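Local coordinates for protein triacylglycerol lipase (Clostridium botulinum, PDB 5AH1) that hydrolyses synthetic polyesters and probably triacylglycerols, and has an alpha/beta-hydrolase fold with a bound zinc ion, at residues 219-224 / 324-329; 267-272 / 286-291; 328-333 / 413-418. All coordinates share one frame; numbering follows the deposited sequence.

Interaction 1: 219-224 / 324-329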
loop_
_atom_site.group_PDB
_atom_site.type_symbol
_atom_site.label_atom_id
_atom_site.label_comp_id
_atom_site.label_asym_id
_atom_site.label_seq_id
_atom_site.Cartn_x
_atom_site.Cartn_y
_atom_site.Cartn_z
ATOM N N HIS A 219 -18.363 3.292 11.831
ATOM C CA HIS A 219 -18.336 4.140 10.640
ATOM C C HIS A 219 -17.358 5.282 10.869
ATOM O O HIS A 219 -17.716 6.451 10.940
ATOM C CB HIS A 219 -19.762 4.591 10.337
ATOM C CG HIS A 219 -20.688 3.427 10.199
ATOM N ND1 HIS A 219 -20.621 2.561 9.131
ATOM C CD2 HIS A 219 -21.608 2.907 11.047
ATOM C CE1 HIS A 219 -21.505 1.592 9.295
ATOM N NE2 HIS A 219 -22.116 1.778 10.450
ATOM N N TRP A 220 -16.091 4.894 10.980
ATOM C CA TRP A 220 -15.006 5.776 11.387
ATOM C C TRP A 220 -14.255 6.375 10.204
ATOM O O TRP A 220 -13.398 7.228 10.395
ATOM C CB TRP A 220 -13.987 4.970 12.178
ATOM C CG TRP A 220 -14.449 4.450 13.501
ATOM C CD1 TRP A 220 -15.665 4.636 14.103
ATOM C CD2 TRP A 220 -13.667 3.675 14.414
ATOM N NE1 TRP A 220 -15.681 4.016 15.331
ATOM C CE2 TRP A 220 -14.465 3.427 15.546
ATOM C CE3 TRP A 220 -12.362 3.164 14.378
ATOM C CZ2 TRP A 220 -13.999 2.695 16.644
ATOM C CZ3 TRP A 220 -11.902 2.440 15.456
ATOM C CH2 TRP A 220 -12.723 2.206 16.575
ATOM N N ILE A 221 -14.538 5.875 9.000
ATOM C CA ILE A 221 -13.747 6.177 7.814
ATOM C C ILE A 221 -14.587 6.997 6.835
ATOM O O ILE A 221 -15.620 6.536 6.365
ATOM C CB ILE A 221 -13.278 4.888 7.122
ATOM C CG1 ILE A 221 -12.624 3.925 8.136
ATOM C CG2 ILE A 221 -12.360 5.255 5.998
ATOM C CD1 ILE A 221 -11.465 4.500 8.911
ATOM N N HIS A 222 -14.166 8.227 6.565
ATOM C CA HIS A 222 -14.896 9.064 5.623
ATOM C C HIS A 222 -14.499 8.794 4.176
ATOM O O HIS A 222 -15.342 8.835 3.276
ATOM C CB HIS A 222 -14.700 10.543 5.952
ATOM C CG HIS A 222 -15.715 11.430 5.322
ATOM N ND1 HIS A 222 -17.063 11.152 5.357
ATOM C CD2 HIS A 222 -15.584 12.604 4.662
ATOM C CE1 HIS A 222 -17.720 12.120 4.745
ATOM N NE2 HIS A 222 -16.845 13.000 4.299
ATOM N N SER A 223 -13.214 8.548 3.944
ATOM C CA SER A 223 -12.730 8.229 2.623
ATOM C C SER A 223 -11.573 7.262 2.677
ATOM O O SER A 223 -10.828 7.204 3.648
ATOM C CB SER A 223 -12.304 9.499 1.880
ATOM O OG SER A 223 -11.104 10.039 2.397
ATOM N N VAL A 224 -11.453 6.528 1.581
ATOM C CA VAL A 224 -10.373 5.592 1.307
ATOM C C VAL A 224 -9.768 5.981 -0.036
ATOM O O VAL A 224 -10.467 6.028 -1.042
ATOM C CB VAL A 224 -10.927 4.154 1.228
ATOM C CG1 VAL A 224 -9.952 3.187 0.543
ATOM C CG2 VAL A 224 -11.288 3.676 2.613
ATOM N N PRO A 324 -21.150 1.739 1.545
ATOM C CA PRO A 324 -22.017 2.731 0.882
ATOM C C PRO A 324 -21.886 4.149 1.422
ATOM O O PRO A 324 -22.291 5.095 0.752
ATOM C CB PRO A 324 -23.421 2.174 1.129
ATOM C CG PRO A 324 -23.288 1.286 2.312
ATOM C CD PRO A 324 -21.939 0.667 2.182
ATOM N N ASP A 325 -21.322 4.277 2.616
ATOM C CA ASP A 325 -21.174 5.565 3.289
ATOM C C ASP A 325 -19.737 6.097 3.298
ATOM O O ASP A 325 -19.423 7.000 4.063
ATOM C CB ASP A 325 -21.718 5.447 4.714
ATOM C CG ASP A 325 -21.032 4.360 5.552
ATOM O OD1 ASP A 325 -20.421 3.399 5.023
ATOM O OD2 ASP A 325 -21.131 4.471 6.793
ATOM N N VAL A 326 -18.880 5.541 2.437
ATOM C CA VAL A 326 -17.485 5.930 2.351
ATOM C C VAL A 326 -17.168 6.354 0.916
ATOM O O VAL A 326 -17.614 5.710 -0.048
ATOM C CB VAL A 326 -16.581 4.719 2.767
ATOM C CG1 VAL A 326 -15.097 5.051 2.638
ATOM C CG2 VAL A 326 -16.912 4.257 4.178
ATOM N N TYR A 327 -16.381 7.416 0.775
ATOM C CA TYR A 327 -15.875 7.819 -0.536
ATOM C C TYR A 327 -14.620 7.024 -0.873
ATOM O O TYR A 327 -13.734 6.917 -0.043
ATOM C CB TYR A 327 -15.531 9.317 -0.540
ATOM C CG TYR A 327 -16.704 10.246 -0.393
ATOM C CD1 TYR A 327 -17.446 10.628 -1.488
ATOM C CD2 TYR A 327 -17.051 10.759 0.853
ATOM C CE1 TYR A 327 -18.511 11.510 -1.347
ATOM C CE2 TYR A 327 -18.109 11.609 1.006
ATOM C CZ TYR A 327 -18.836 11.977 -0.090
ATOM O OH TYR A 327 -19.892 12.842 0.069
ATOM N N TYR A 328 -14.528 6.525 -2.096
ATOM C CA TYR A 328 -13.350 5.786 -2.544
ATOM C C TYR A 328 -12.733 6.489 -3.742
ATOM O O TYR A 328 -13.421 6.847 -4.698
ATOM C CB TYR A 328 -13.696 4.323 -2.900
ATOM C CG TYR A 328 -14.109 3.502 -1.703
ATOM C CD1 TYR A 328 -15.405 3.512 -1.236
ATOM C CD2 TYR A 328 -13.200 2.668 -1.064
ATOM C CE1 TYR A 328 -15.782 2.783 -0.122
ATOM C CE2 TYR A 328 -13.569 1.936 0.036
ATOM C CZ TYR A 328 -14.863 1.962 0.489
ATOM O OH TYR A 328 -15.281 1.261 1.592
ATOM N N PHE A 329 -11.429 6.708 -3.655
ATOM C CA PHE A 329 -10.641 7.305 -4.726
ATOM C C PHE A 329 -9.519 6.381 -5.081
ATOM O O PHE A 329 -8.868 5.855 -4.200
ATOM C CB PHE A 329 -10.068 8.658 -4.274
ATOM C CG PHE A 329 -11.128 9.648 -3.915
ATOM C CD1 PHE A 329 -11.733 10.431 -4.899
ATOM C CD2 PHE A 329 -11.559 9.769 -2.606
ATOM C CE1 PHE A 329 -12.727 11.325 -4.580
ATOM C CE2 PHE A 329 -12.557 10.650 -2.285
ATOM C CZ PHE A 329 -13.151 11.425 -3.266
HETATM O O HOH W 1 -18.627 2.595 7.021
HETATM O O HOH W 2 -18.832 9.025 5.839
#

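Interaction 2: 267-272 / 286-291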
loop_
_atom_site.group_PDB
_atom_site.type_symbol
_atom_site.label_atom_id
_atom_site.label_comp_id
_atom_site.label_asym_id
_atom_site.label_seq_id
_atom_site.Cartn_x
_atom_site.Cartn_y
_atom_site.Cartn_z
ATOM N N TYR A 267 15.716 -1.520 10.581
ATOM C CA TYR A 267 14.352 -1.881 10.207
ATOM C C TYR A 267 13.982 -3.240 10.797
ATOM O O TYR A 267 14.841 -4.057 11.089
ATOM C CB TYR A 267 14.158 -1.863 8.681
ATOM C CG TYR A 267 15.059 -2.795 7.926
ATOM C CD1 TYR A 267 16.351 -2.415 7.583
ATOM C CD2 TYR A 267 14.636 -4.064 7.575
ATOM C CE1 TYR A 267 17.189 -3.266 6.899
ATOM C CE2 TYR A 267 15.458 -4.919 6.892
ATOM C CZ TYR A 267 16.739 -4.528 6.563
ATOM O OH TYR A 267 17.538 -5.416 5.886
ATOM N N ASP A 268 12.685 -3.450 10.969
ATOM C CA ASP A 268 12.120 -4.607 11.662
ATOM C C ASP A 268 11.029 -5.143 10.742
ATOM O O ASP A 268 10.192 -4.380 10.262
ATOM C CB ASP A 268 11.563 -4.100 13.004
ATOM C CG ASP A 268 10.853 -5.165 13.847
ATOM O OD1 ASP A 268 10.641 -6.318 13.410
ATOM O OD2 ASP A 268 10.495 -4.809 15.000
ATOM N N LEU A 269 11.063 -6.435 10.443
ATOM C CA LEU A 269 10.064 -7.047 9.553
ATOM C C LEU A 269 8.752 -7.375 10.263
ATOM O O LEU A 269 7.765 -7.705 9.612
ATOM C CB LEU A 269 10.612 -8.296 8.878
ATOM C CG LEU A 269 11.858 -8.057 8.032
ATOM C CD1 LEU A 269 12.438 -9.381 7.565
ATOM C CD2 LEU A 269 11.562 -7.144 6.850
ATOM N N LYS A 270 8.734 -7.266 11.589
ATOM C CA LYS A 270 7.495 -7.303 12.371
ATOM C C LYS A 270 6.700 -8.595 12.188
ATOM O O LYS A 270 5.470 -8.586 12.212
ATOM C CB LYS A 270 6.632 -6.069 12.062
ATOM C CG LYS A 270 7.436 -4.772 12.079
ATOM C CD LYS A 270 6.593 -3.490 11.968
ATOM C CE LYS A 270 7.482 -2.260 12.001
ATOM N NZ LYS A 270 8.363 -2.138 10.827
ATOM N N LEU A 271 7.411 -9.720 12.099
ATOM C CA LEU A 271 6.788 -11.035 11.957
ATOM C C LEU A 271 6.660 -11.748 13.313
ATOM O O LEU A 271 6.736 -12.971 13.384
ATOM C CB LEU A 271 7.576 -11.871 10.935
ATOM C CG LEU A 271 7.428 -11.335 9.501
ATOM C CD1 LEU A 271 8.493 -11.920 8.602
ATOM C CD2 LEU A 271 6.040 -11.593 8.931
ATOM N N ASP A 272 6.438 -10.966 14.361
ATOM C CA ASP A 272 6.267 -11.464 15.721
ATOM C C ASP A 272 5.250 -12.605 15.798
ATOM O O ASP A 272 5.448 -13.574 16.535
ATOM C CB ASP A 272 5.780 -10.350 16.657
ATOM C CG ASP A 272 6.680 -9.130 16.679
ATOM O OD1 ASP A 272 7.216 -8.729 15.628
ATOM O OD2 ASP A 272 6.817 -8.552 17.776
ATOM N N ASP A 286 21.945 -12.145 9.917
ATOM C CA ASP A 286 21.498 -13.496 10.223
ATOM C C ASP A 286 19.972 -13.557 10.321
ATOM O O ASP A 286 19.344 -14.524 9.881
ATOM C CB ASP A 286 22.167 -14.003 11.498
ATOM C CG ASP A 286 23.613 -14.429 11.273
ATOM O OD1 ASP A 286 24.047 -14.536 10.103
ATOM O OD2 ASP A 286 24.312 -14.695 12.268
ATOM N N TYR A 287 19.379 -12.491 10.842
ATOM C CA TYR A 287 17.924 -12.381 10.968
ATOM C C TYR A 287 17.267 -12.354 9.593
ATOM O O TYR A 287 16.310 -13.086 9.350
ATOM C CB TYR A 287 17.636 -11.116 11.771
ATOM C CG TYR A 287 16.244 -10.519 11.707
ATOM C CD1 TYR A 287 15.114 -11.231 12.097
ATOM C CD2 TYR A 287 16.066 -9.201 11.319
ATOM C CE1 TYR A 287 13.837 -10.646 12.057
ATOM C CE2 TYR A 287 14.808 -8.608 11.285
ATOM C CZ TYR A 287 13.691 -9.328 11.653
ATOM O OH TYR A 287 12.446 -8.726 11.622
ATOM N N ILE A 288 17.809 -11.548 8.685
ATOM C CA ILE A 288 17.279 -11.486 7.326
ATOM C C ILE A 288 17.393 -12.830 6.597
ATOM O O ILE A 288 16.446 -13.275 5.939
ATOM C CB ILE A 288 17.968 -10.355 6.508
ATOM C CG1 ILE A 288 17.632 -8.973 7.094
ATOM C CG2 ILE A 288 17.577 -10.430 5.036
ATOM C CD1 ILE A 288 16.176 -8.686 7.351
ATOM N N GLU A 289 18.544 -13.481 6.713
ATOM C CA GLU A 289 18.727 -14.774 6.068
ATOM C C GLU A 289 17.729 -15.792 6.623
ATOM O O GLU A 289 17.156 -16.596 5.878
ATOM C CB GLU A 289 20.167 -15.256 6.265
ATOM C CG GLU A 289 20.511 -16.517 5.497
ATOM C CD GLU A 289 22.007 -16.720 5.350
ATOM O OE1 GLU A 289 22.780 -16.084 6.102
ATOM O OE2 GLU A 289 22.410 -17.518 4.472
ATOM N N ARG A 290 17.531 -15.763 7.935
ATOM C CA ARG A 290 16.617 -16.691 8.578
ATOM C C ARG A 290 15.173 -16.463 8.113
ATOM O O ARG A 290 14.460 -17.422 7.802
ATOM C CB ARG A 290 16.753 -16.586 10.097
ATOM C CG ARG A 290 16.009 -17.651 10.858
ATOM C CD ARG A 290 16.442 -17.681 12.314
ATOM N NE ARG A 290 16.321 -16.388 12.973
ATOM C CZ ARG A 290 15.205 -15.922 13.538
ATOM N NH1 ARG A 290 14.080 -16.632 13.529
ATOM N NH2 ARG A 290 15.216 -14.731 14.122
ATOM N N VAL A 291 14.754 -15.204 8.022
ATOM C CA VAL A 291 13.425 -14.896 7.515
ATOM C C VAL A 291 13.287 -15.310 6.042
ATOM O O VAL A 291 12.290 -15.921 5.659
ATOM C CB VAL A 291 13.087 -13.410 7.715
ATOM C CG1 VAL A 291 11.791 -13.048 7.027
ATOM C CG2 VAL A 291 12.989 -13.100 9.203
HETATM O O HOH W 3 10.373 -9.983 12.626
#

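Interaction 3: 328-333 / 413-418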
loop_
_atom_site.group_PDB
_atom_site.type_symbol
_atom_site.label_atom_id
_atom_site.label_comp_id
_atom_site.label_asym_id
_atom_site.label_seq_id
_atom_site.Cartn_x
_atom_site.Cartn_y
_atom_site.Cartn_z
ATOM N N TYR A 328 -14.528 6.525 -2.096
ATOM C CA TYR A 328 -13.350 5.786 -2.544
ATOM C C TYR A 328 -12.733 6.489 -3.742
ATOM O O TYR A 328 -13.421 6.847 -4.698
ATOM C CB TYR A 328 -13.696 4.323 -2.900
ATOM C CG TYR A 328 -14.109 3.502 -1.703
ATOM C CD1 TYR A 328 -15.405 3.512 -1.236
ATOM C CD2 TYR A 328 -13.200 2.668 -1.064
ATOM C CE1 TYR A 328 -15.782 2.783 -0.122
ATOM C CE2 TYR A 328 -13.569 1.936 0.036
ATOM C CZ TYR A 328 -14.863 1.962 0.489
ATOM O OH TYR A 328 -15.281 1.261 1.592
ATOM N N PHE A 329 -11.429 6.708 -3.655
ATOM C CA PHE A 329 -10.641 7.305 -4.726
ATOM C C PHE A 329 -9.519 6.381 -5.081
ATOM O O PHE A 329 -8.868 5.855 -4.200
ATOM C CB PHE A 329 -10.068 8.658 -4.274
ATOM C CG PHE A 329 -11.128 9.648 -3.915
ATOM C CD1 PHE A 329 -11.733 10.431 -4.899
ATOM C CD2 PHE A 329 -11.559 9.769 -2.606
ATOM C CE1 PHE A 329 -12.727 11.325 -4.580
ATOM C CE2 PHE A 329 -12.557 10.650 -2.285
ATOM C CZ PHE A 329 -13.151 11.425 -3.266
ATOM N N SER A 330 -9.241 6.264 -6.364
ATOM C CA SER A 330 -8.087 5.492 -6.819
ATOM C C SER A 330 -7.225 6.306 -7.764
ATOM O O SER A 330 -7.728 7.012 -8.650
ATOM C CB SER A 330 -8.529 4.217 -7.521
ATOM O OG SER A 330 -9.391 4.551 -8.590
ATOM N N TRP A 331 -5.917 6.193 -7.549
ATOM C CA TRP A 331 -4.886 6.821 -8.355
ATOM C C TRP A 331 -3.990 5.747 -8.952
ATOM O O TRP A 331 -3.527 4.842 -8.242
ATOM C CB TRP A 331 -4.067 7.766 -7.485
ATOM C CG TRP A 331 -4.881 8.882 -6.923
ATOM C CD1 TRP A 331 -5.563 8.888 -5.748
ATOM C CD2 TRP A 331 -5.125 10.153 -7.541
ATOM N NE1 TRP A 331 -6.211 10.091 -5.589
ATOM C CE2 TRP A 331 -5.953 10.890 -6.672
ATOM C CE3 TRP A 331 -4.722 10.736 -8.749
ATOM C CZ2 TRP A 331 -6.379 12.189 -6.965
ATOM C CZ3 TRP A 331 -5.142 12.009 -9.040
ATOM C CH2 TRP A 331 -5.956 12.735 -8.149
ATOM N N THR A 332 -3.777 5.860 -10.263
ATOM C CA THR A 332 -3.005 4.918 -11.065
ATOM C C THR A 332 -1.717 5.598 -11.531
ATOM O O THR A 332 -1.766 6.706 -12.088
ATOM C CB THR A 332 -3.816 4.481 -12.311
ATOM O OG1 THR A 332 -5.008 3.799 -11.891
ATOM C CG2 THR A 332 -2.989 3.566 -13.211
ATOM N N THR A 333 -0.587 4.949 -11.269
ATOM C CA THR A 333 0.704 5.372 -11.788
ATOM C C THR A 333 1.091 4.500 -12.971
ATOM O O THR A 333 0.791 3.299 -12.990
ATOM C CB THR A 333 1.791 5.310 -10.687
ATOM O OG1 THR A 333 1.553 4.187 -9.820
ATOM C CG2 THR A 333 1.776 6.570 -9.844
ATOM N N GLY A 413 -19.643 5.784 -1.950
ATOM C CA GLY A 413 -19.984 4.372 -2.033
ATOM C C GLY A 413 -19.471 3.630 -3.248
ATOM O O GLY A 413 -19.853 2.486 -3.482
ATOM N N GLN A 414 -18.587 4.262 -4.014
ATOM C CA GLN A 414 -18.038 3.655 -5.211
ATOM C C GLN A 414 -16.672 4.280 -5.491
ATOM O O GLN A 414 -16.289 5.260 -4.851
ATOM C CB GLN A 414 -19.000 3.835 -6.382
ATOM C CG GLN A 414 -19.276 5.264 -6.778
ATOM C CD GLN A 414 -20.304 5.294 -7.878
ATOM O OE1 GLN A 414 -21.427 4.841 -7.700
ATOM N NE2 GLN A 414 -19.912 5.772 -9.036
ATOM N N TRP A 415 -15.948 3.720 -6.446
ATOM C CA TRP A 415 -14.615 4.197 -6.803
ATOM C C TRP A 415 -14.663 5.348 -7.800
ATOM O O TRP A 415 -15.211 5.214 -8.890
ATOM C CB TRP A 415 -13.790 3.041 -7.386
ATOM C CG TRP A 415 -13.525 2.010 -6.355
ATOM C CD1 TRP A 415 -14.317 0.949 -6.028
ATOM C CD2 TRP A 415 -12.439 2.004 -5.435
ATOM N NE1 TRP A 415 -13.782 0.266 -4.966
ATOM C CE2 TRP A 415 -12.610 0.879 -4.598
ATOM C CE3 TRP A 415 -11.303 2.801 -5.271
ATOM C CZ2 TRP A 415 -11.714 0.580 -3.579
ATOM C CZ3 TRP A 415 -10.418 2.512 -4.266
ATOM C CH2 TRP A 415 -10.614 1.397 -3.436
ATOM N N ASN A 416 -14.040 6.444 -7.404
ATOM C CA ASN A 416 -13.838 7.624 -8.235
ATOM C C ASN A 416 -12.408 7.443 -8.750
ATOM O O ASN A 416 -11.438 7.700 -8.033
ATOM C CB ASN A 416 -13.975 8.909 -7.423
ATOM C CG ASN A 416 -15.364 9.101 -6.855
ATOM O OD1 ASN A 416 -16.161 9.864 -7.398
ATOM N ND2 ASN A 416 -15.656 8.463 -5.741
ATOM N N ALA A 417 -12.290 6.933 -9.976
ATOM C CA ALA A 417 -10.995 6.633 -10.585
ATOM C C ALA A 417 -10.420 7.918 -11.179
ATOM O O ALA A 417 -10.939 8.464 -12.151
ATOM C CB ALA A 417 -11.127 5.528 -11.635
ATOM N N MET A 418 -9.364 8.418 -10.543
ATOM C CA MET A 418 -8.880 9.768 -10.805
ATOM C C MET A 418 -7.929 9.792 -12.012
ATOM O O MET A 418 -7.476 8.746 -12.481
ATOM C CB MET A 418 -8.239 10.330 -9.523
ATOM C CG MET A 418 -9.188 10.289 -8.332
ATOM S SD MET A 418 -10.692 11.277 -8.577
ATOM C CE MET A 418 -10.035 12.943 -8.513
HETATM O O HOH W 4 -5.018 8.170 -11.318
#

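Interaction 1: 219-224 / 324-329
Tyr327 O receives the backbone N-H of Val224 at 2.8 Å. Ser223 CA adds a C-H...O contact to the same oxygen. Two more bonds continue the parallel pairing: Tyr327 N to His222 O and Phe329 N to Val224 O. This register sets Ser223 beside Tyr327 and Val224 beside Tyr328.

The Tyr327 ring turns an edge to the face of the His222 imidazole, a T-shaped pair with planes at 77° and centroids 5.3 Å apart. The two side chains run alongside each other. The His222 ring swings away from its own backbone N (chi1 -162°), and this brings it to the tyrosine edge. Its ND1 is joined to Asp325 O by a water 2.8 Å from each. The phenol of Tyr327 bonds to Ser451 O, and the hydroxyl of Ser223 to His177.

On the face that carries Val224 and Tyr328, Val224 CB lies 3.6 Å from Tyr328 CD2, with the valine alongside the ring. Val224 CG2 also meets Val326 CG1 at 4.0 Å.

Before the strands pair, the His219 and Asp325 side chains cross at about a right angle, ring and carboxylate planes 72° apart. Their direct approach has a poor angle for bonding. A water bridges them instead: it lies at the edge of the His219 ring, 2.9 Å from ND1, and donates to Asp325 OD1.

Helix 437-448 covers the face with Ser223, and helix 183-197 the face with Val224. Adjacent parallel strands with helices on both faces are the core of the alpha/beta-hydrolase fold.

Interaction 2: 267-272 / 286-291
Tyr287 reaches out from helix 284-292 and slides past Leu269, the two side chains running in opposite directions. Its CG is anti to the backbone N (chi1 162°), which sends the phenol off the helix toward the loop. Leu269 N donates to Tyr287 OH at 2.9 Å and approaches near the plane of the ring. The N-H...O angle is 152°, so the bond is somewhat bent. Leu269 CB lies close beside the same oxygen, 3.3 Å away. A water at the ring edge sits 2.6 Å from Tyr287 OH and accepts from Leu271 N. One phenol oxygen thus serves two backbone N-H groups of the loop, one directly and one through water.

The loop is shaped there by an Asx turn: Asp268 OD1 accepts from Lys270 N, which meets it from above the carboxylate plane. Lys270 NZ bonds back to Asp268 O and forms a salt bridge with Glu93, while Asp268 OD2 pairs with Arg161. The segment belongs to the connection between helices 242-257 and 284-292, within the long insertion between two strands of the hydrolase sheet. Leu271 has its side chain about 9 Å from the bound zinc ion.

Apolar branches fill the rest of the contact. Leu269 crosses Ile288 at about a right angle, CD1 to CD1 at 3.8 Å. The same Leu269 CD1 lies against Val291 CG1, which also receives Leu271 CD1 at 3.8 Å. Tyr267 comes from the opposite direction to Ile288, and its CE2 is 3.9 Å from Ile288 CD1. The hydroxyl of Tyr267 bonds to Leu262 O. Phe250 of helix 242-257 touches Tyr267, Leu269 and Ile288.

Interaction 3: 328-333 / 413-418
Asn416 grips Tyr328 O twice where two neighbouring parallel strands of the alpha/beta-hydrolase sheet, 327-331 and 415-417, lie side by side. Its backbone N donates at 2.8 Å and its ND2 at 2.9 Å, from opposite faces of the carbonyl plane. The oxygen lies in the plane of the side-chain amide. ND2 also bonds to Lys411 O, which helps fix the amide's rotation. Ser330 N to Asn416 O and Met418 N to Ser330 O continue the backbone pairing.

Carbon and sulfur atoms also meet rings. Tyr328 CB sits over the six-membered ring of Trp415, 3.7 Å from its centroid, in a CH-pi contact. The two ring planes are inclined at 46°. On the side of Phe329, Met418 CB lies over the six-membered ring of Trp331, 3.4 Å from the centroid and 3° off the normal. The methionine chain then bends at chi2 and chi3, and SD comes to the edge of the Phe329 ring, 3.9 Å from CD1. This is a Met-aromatic contact.

Beyond the last direct bond a water links the two segments: Thr332 N donates to it at 2.8 Å, and it donates to Met418 O.

Interactions 1 and 3 are neighbours in one parallel sheet, with centres 12 Å apart. They share strand 327-331, which has strand 221-227 along one side and strand 415-417 along the other. Val326 O and Gly413 N, 2.8 Å apart, probably join them by a further hydrogen bond. Interaction 2 is remote, its centre 34 Å from each of the others and on the opposite side of the chain's centre. In sequence it falls between the two segments of interaction 1, and interaction 3 opens where interaction 1 ends. The sheet thus brings distant parts of the chain together, while interaction 2 packs a local loop and helix within the long insertion.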